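Local coordinates for protein beta-galactosidase (Geobacillus stearothermophilus, PDB 4OIF) that probably hydrolyses terminal non-reducing beta-D-galactose residues from beta-D-galactosides, as a zinc-binding, homotrimeric GH42 enzyme, at residues A[262-274]-A[416-428]. Numbering follows the deposited sequence.
Sequences DLIPFQGLDYSKF and LYDWENNWALNDA
W419 and W423, one turn apart on helix 419-427, each spend their indole N-H on a backbone carbonyl of 262-274. W419 NE1 donates to F266 O at 2.8 Å, the oxygen lying in the ring plane and its C=O pointing almost straight at the donor (177°). W423 NE1 reaches Q267 O, also at 2.8 Å, but less squarely, with the donor tilted 16° from the carbonyl plane. A third bond runs between two side chains: Q267, bent at chi2 (-44°), swings its amide toward the helix, and Q267 NE2 donates to Y417 OH at 3.1 Å, with the hydroxyl near the amide plane. That hydroxyl also accepts from N422 ND2, so two amides grip it.

The packing centres on the W419 indole, which is sandwiched. D270 CA sits over its five-membered ring, a CH-pi contact 4.0 Å from the centroid, and the backbone nitrogens of Y271 and S272 continue across that face; Y417 CE2 lies over the other. Y271 CB presses on W419 CZ2 at 3.4 Å. Beyond, P265 CG rests on a face of the Y417 ring, 3.5 Å from Y417 CZ. With alanine at W419, F266 O is likely to lose its indole donor, and a gap would probably open between the D270-S272 backbone and Y417.

A water links the D270 carboxylate to the helix start, donating to D270 OD2 and accepting from the backbone N of E420; its bond to D418 OD1 is weak. The E420 carboxylate forms a salt bridge with R226. D270 also N-caps helix 271-274, its OD1 taking both S272 N and OG.

The contact joins the TIM-barrel domain to the trimerisation domain: 262-274 follows barrel strand 252-259, helix 419-427 follows strand 413-416, helix 296-312 packs on P265 and W419, and helix 438-451 touches Y417 and N422.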
# COMPACT_ATOMS: atom_id res chain seq x y z
N ASP A 262 17.39 -8.45 -1.06
CA ASP A 262 18.63 -8.50 -0.32
C ASP A 262 19.24 -9.88 -0.37
O ASP A 262 20.25 -10.15 0.29
CB ASP A 262 18.42 -8.08 1.14
CG ASP A 262 18.54 -6.58 1.32
OD1 ASP A 262 19.42 -5.97 0.67
OD2 ASP A 262 17.75 -6.00 2.11
N LEU A 263 18.64 -10.75 -1.18
CA LEU A 263 19.16 -12.10 -1.34
C LEU A 263 19.35 -12.77 0.02
O LEU A 263 20.43 -13.25 0.34
CB LEU A 263 20.49 -12.08 -2.10
CG LEU A 263 20.43 -11.95 -3.62
CD1 LEU A 263 21.81 -12.09 -4.21
CD2 LEU A 263 19.48 -12.98 -4.22
N ILE A 264 18.30 -12.76 0.82
CA ILE A 264 18.34 -13.38 2.13
C ILE A 264 17.93 -14.83 1.99
O ILE A 264 17.40 -15.22 0.95
CB ILE A 264 17.44 -12.64 3.13
CG1 ILE A 264 15.97 -12.88 2.79
CG2 ILE A 264 17.78 -11.14 3.12
CD1 ILE A 264 15.02 -12.12 3.65
N PRO A 265 18.21 -15.65 3.00
CA PRO A 265 17.77 -17.04 2.84
C PRO A 265 16.27 -17.11 2.63
O PRO A 265 15.54 -16.28 3.20
CB PRO A 265 18.18 -17.69 4.16
CG PRO A 265 19.31 -16.87 4.65
CD PRO A 265 19.10 -15.47 4.16
N PHE A 266 15.82 -18.05 1.80
CA PHE A 266 14.40 -18.26 1.59
C PHE A 266 13.73 -18.42 2.95
O PHE A 266 14.24 -19.15 3.82
CB PHE A 266 14.16 -19.48 0.70
CG PHE A 266 12.71 -19.79 0.48
CD1 PHE A 266 11.89 -18.88 -0.16
CD2 PHE A 266 12.18 -21.01 0.89
CE1 PHE A 266 10.55 -19.16 -0.38
CE2 PHE A 266 10.84 -21.30 0.67
CZ PHE A 266 10.02 -20.37 0.04
N GLN A 267 12.62 -17.71 3.15
CA GLN A 267 11.99 -17.64 4.46
C GLN A 267 10.84 -18.61 4.60
O GLN A 267 10.37 -18.84 5.71
CB GLN A 267 11.50 -16.22 4.74
CG GLN A 267 12.62 -15.25 5.09
CD GLN A 267 13.59 -15.88 6.07
OE1 GLN A 267 13.28 -16.05 7.25
NE2 GLN A 267 14.77 -16.27 5.57
N GLY A 268 10.40 -19.19 3.49
CA GLY A 268 9.23 -20.05 3.50
C GLY A 268 9.41 -21.47 4.02
O GLY A 268 8.43 -22.15 4.33
N LEU A 269 10.66 -21.91 4.11
CA LEU A 269 10.96 -23.28 4.53
C LEU A 269 12.27 -23.32 5.30
O LEU A 269 13.20 -22.57 5.01
CB LEU A 269 11.03 -24.21 3.32
CG LEU A 269 9.75 -24.51 2.54
CD1 LEU A 269 10.08 -25.25 1.26
CD2 LEU A 269 8.78 -25.31 3.41
N ASP A 270 12.35 -24.20 6.29
CA ASP A 270 13.59 -24.38 7.03
C ASP A 270 14.53 -25.30 6.25
O ASP A 270 14.44 -26.53 6.34
CB ASP A 270 13.30 -24.93 8.42
CG ASP A 270 14.51 -24.91 9.32
OD1 ASP A 270 15.63 -24.64 8.82
OD2 ASP A 270 14.35 -25.16 10.53
N TYR A 271 15.45 -24.72 5.49
CA TYR A 271 16.34 -25.51 4.66
C TYR A 271 17.37 -26.30 5.47
O TYR A 271 17.94 -27.26 4.97
CB TYR A 271 17.08 -24.62 3.66
CG TYR A 271 16.25 -24.15 2.50
CD1 TYR A 271 15.12 -24.86 2.09
CD2 TYR A 271 16.59 -22.99 1.80
CE1 TYR A 271 14.36 -24.43 1.02
CE2 TYR A 271 15.84 -22.56 0.74
CZ TYR A 271 14.73 -23.28 0.35
OH TYR A 271 13.99 -22.85 -0.72
N SER A 272 17.61 -25.89 6.72
CA SER A 272 18.59 -26.59 7.53
C SER A 272 18.04 -27.98 7.87
O SER A 272 18.78 -28.91 8.16
CB SER A 272 18.92 -25.82 8.81
OG SER A 272 17.90 -25.91 9.76
N LYS A 273 16.71 -28.09 7.82
CA LYS A 273 16.01 -29.34 8.06
C LYS A 273 15.84 -30.13 6.77
O LYS A 273 15.89 -31.37 6.77
CB LYS A 273 14.64 -29.06 8.71
CG LYS A 273 14.09 -30.19 9.57
CD LYS A 273 12.75 -29.80 10.17
CE LYS A 273 12.34 -30.76 11.28
NZ LYS A 273 12.41 -32.18 10.81
N PHE A 274 15.64 -29.40 5.67
CA PHE A 274 15.33 -30.04 4.38
C PHE A 274 16.62 -30.67 3.83
O PHE A 274 16.59 -31.74 3.20
CB PHE A 274 14.76 -29.01 3.38
CG PHE A 274 13.88 -29.61 2.29
CD1 PHE A 274 12.67 -29.03 1.96
CD2 PHE A 274 14.22 -30.80 1.67
CE1 PHE A 274 11.86 -29.58 0.98
CE2 PHE A 274 13.42 -31.37 0.69
CZ PHE A 274 12.23 -30.76 0.35
N LEU A 416 26.74 -18.23 12.46
CA LEU A 416 25.59 -19.04 12.78
C LEU A 416 24.29 -18.34 12.39
O LEU A 416 24.04 -17.19 12.77
CB LEU A 416 25.60 -19.38 14.28
CG LEU A 416 24.42 -20.14 14.89
CD1 LEU A 416 24.25 -21.48 14.26
CD2 LEU A 416 24.61 -20.27 16.40
N TYR A 417 23.50 -19.03 11.58
CA TYR A 417 22.20 -18.58 11.14
C TYR A 417 21.14 -19.59 11.57
O TYR A 417 21.41 -20.79 11.60
CB TYR A 417 22.19 -18.41 9.62
CG TYR A 417 20.83 -18.13 9.04
CD1 TYR A 417 20.25 -16.87 9.17
CD2 TYR A 417 20.13 -19.10 8.33
CE1 TYR A 417 19.01 -16.59 8.63
CE2 TYR A 417 18.88 -18.83 7.79
CZ TYR A 417 18.33 -17.57 7.94
OH TYR A 417 17.09 -17.25 7.42
N ASP A 418 19.95 -19.12 11.92
CA ASP A 418 18.87 -20.00 12.35
C ASP A 418 17.52 -19.54 11.77
O ASP A 418 17.08 -18.40 12.00
CB ASP A 418 18.82 -20.08 13.87
CG ASP A 418 17.89 -21.16 14.38
OD1 ASP A 418 18.29 -22.34 14.38
OD2 ASP A 418 16.77 -20.84 14.81
N TRP A 419 16.89 -20.43 11.00
CA TRP A 419 15.61 -20.15 10.33
C TRP A 419 14.50 -19.88 11.33
O TRP A 419 13.71 -18.95 11.16
CB TRP A 419 15.21 -21.33 9.42
CG TRP A 419 15.59 -21.18 7.95
CD1 TRP A 419 14.82 -20.63 6.96
CD2 TRP A 419 16.82 -21.60 7.32
NE1 TRP A 419 15.49 -20.68 5.76
CE2 TRP A 419 16.72 -21.27 5.95
CE3 TRP A 419 17.99 -22.22 7.78
CZ2 TRP A 419 17.75 -21.53 5.03
CZ3 TRP A 419 19.01 -22.49 6.87
CH2 TRP A 419 18.88 -22.14 5.51
N GLU A 420 14.43 -20.70 12.37
CA GLU A 420 13.38 -20.54 13.35
C GLU A 420 13.57 -19.20 14.09
O GLU A 420 12.60 -18.50 14.36
CB GLU A 420 13.35 -21.74 14.31
CG GLU A 420 12.76 -22.99 13.64
CD GLU A 420 12.79 -24.26 14.51
OE1 GLU A 420 13.46 -24.29 15.56
OE2 GLU A 420 12.12 -25.24 14.11
N ASN A 421 14.82 -18.84 14.36
CA ASN A 421 15.13 -17.53 14.93
C ASN A 421 14.67 -16.39 14.02
O ASN A 421 14.12 -15.40 14.49
CB ASN A 421 16.63 -17.42 15.20
CG ASN A 421 17.01 -16.07 15.79
OD1 ASN A 421 16.52 -15.68 16.85
ND2 ASN A 421 17.90 -15.36 15.11
N ASN A 422 14.91 -16.52 12.73
CA ASN A 422 14.42 -15.56 11.75
C ASN A 422 12.89 -15.41 11.84
O ASN A 422 12.37 -14.29 11.96
CB ASN A 422 14.86 -15.99 10.35
CG ASN A 422 15.00 -14.81 9.39
OD1 ASN A 422 14.44 -13.75 9.61
ND2 ASN A 422 15.74 -15.02 8.31
N TRP A 423 12.20 -16.54 11.80
CA TRP A 423 10.74 -16.56 11.95
C TRP A 423 10.27 -15.84 13.22
O TRP A 423 9.47 -14.89 13.16
CB TRP A 423 10.24 -18.01 11.96
CG TRP A 423 10.41 -18.73 10.65
CD1 TRP A 423 10.66 -18.16 9.43
CD2 TRP A 423 10.35 -20.15 10.42
NE1 TRP A 423 10.75 -19.13 8.46
CE2 TRP A 423 10.58 -20.36 9.04
CE3 TRP A 423 10.14 -21.26 11.24
CZ2 TRP A 423 10.58 -21.63 8.47
CZ3 TRP A 423 10.15 -22.53 10.67
CH2 TRP A 423 10.37 -22.70 9.30
N ALA A 424 10.79 -16.26 14.35
CA ALA A 424 10.30 -15.79 15.64
C ALA A 424 10.63 -14.32 15.84
O ALA A 424 9.79 -13.54 16.30
CB ALA A 424 10.87 -16.65 16.76
N LEU A 425 11.84 -13.93 15.48
CA LEU A 425 12.21 -12.53 15.59
C LEU A 425 11.34 -11.66 14.68
O LEU A 425 10.95 -10.57 15.07
CB LEU A 425 13.69 -12.33 15.28
CG LEU A 425 14.16 -10.88 15.24
CD1 LEU A 425 13.90 -10.21 16.56
CD2 LEU A 425 15.65 -10.83 14.91
N ASN A 426 11.04 -12.15 13.48
CA ASN A 426 10.22 -11.37 12.55
C ASN A 426 8.78 -11.22 13.03
O ASN A 426 8.18 -10.16 12.87
CB ASN A 426 10.22 -11.99 11.14
CG ASN A 426 11.44 -11.59 10.34
OD1 ASN A 426 12.11 -10.61 10.65
ND2 ASN A 426 11.75 -12.36 9.31
N ASP A 427 8.24 -12.27 13.64
CA ASP A 427 6.88 -12.25 14.15
C ASP A 427 6.70 -11.46 15.44
O ASP A 427 5.59 -11.03 15.76
CB ASP A 427 6.38 -13.67 14.39
CG ASP A 427 4.88 -13.74 14.48
OD1 ASP A 427 4.23 -13.26 13.53
OD2 ASP A 427 4.35 -14.24 15.50
N ALA A 428 7.78 -11.27 16.18
CA ALA A 428 7.73 -10.65 17.51
C ALA A 428 7.21 -9.22 17.49
O ALA A 428 7.53 -8.43 16.60
CB ALA A 428 9.12 -10.71 18.16
O HOH W 1 15.82 -23.40 12.53
O HOH W 2 11.77 -25.91 11.64
O HOH W 3 18.15 -23.12 11.18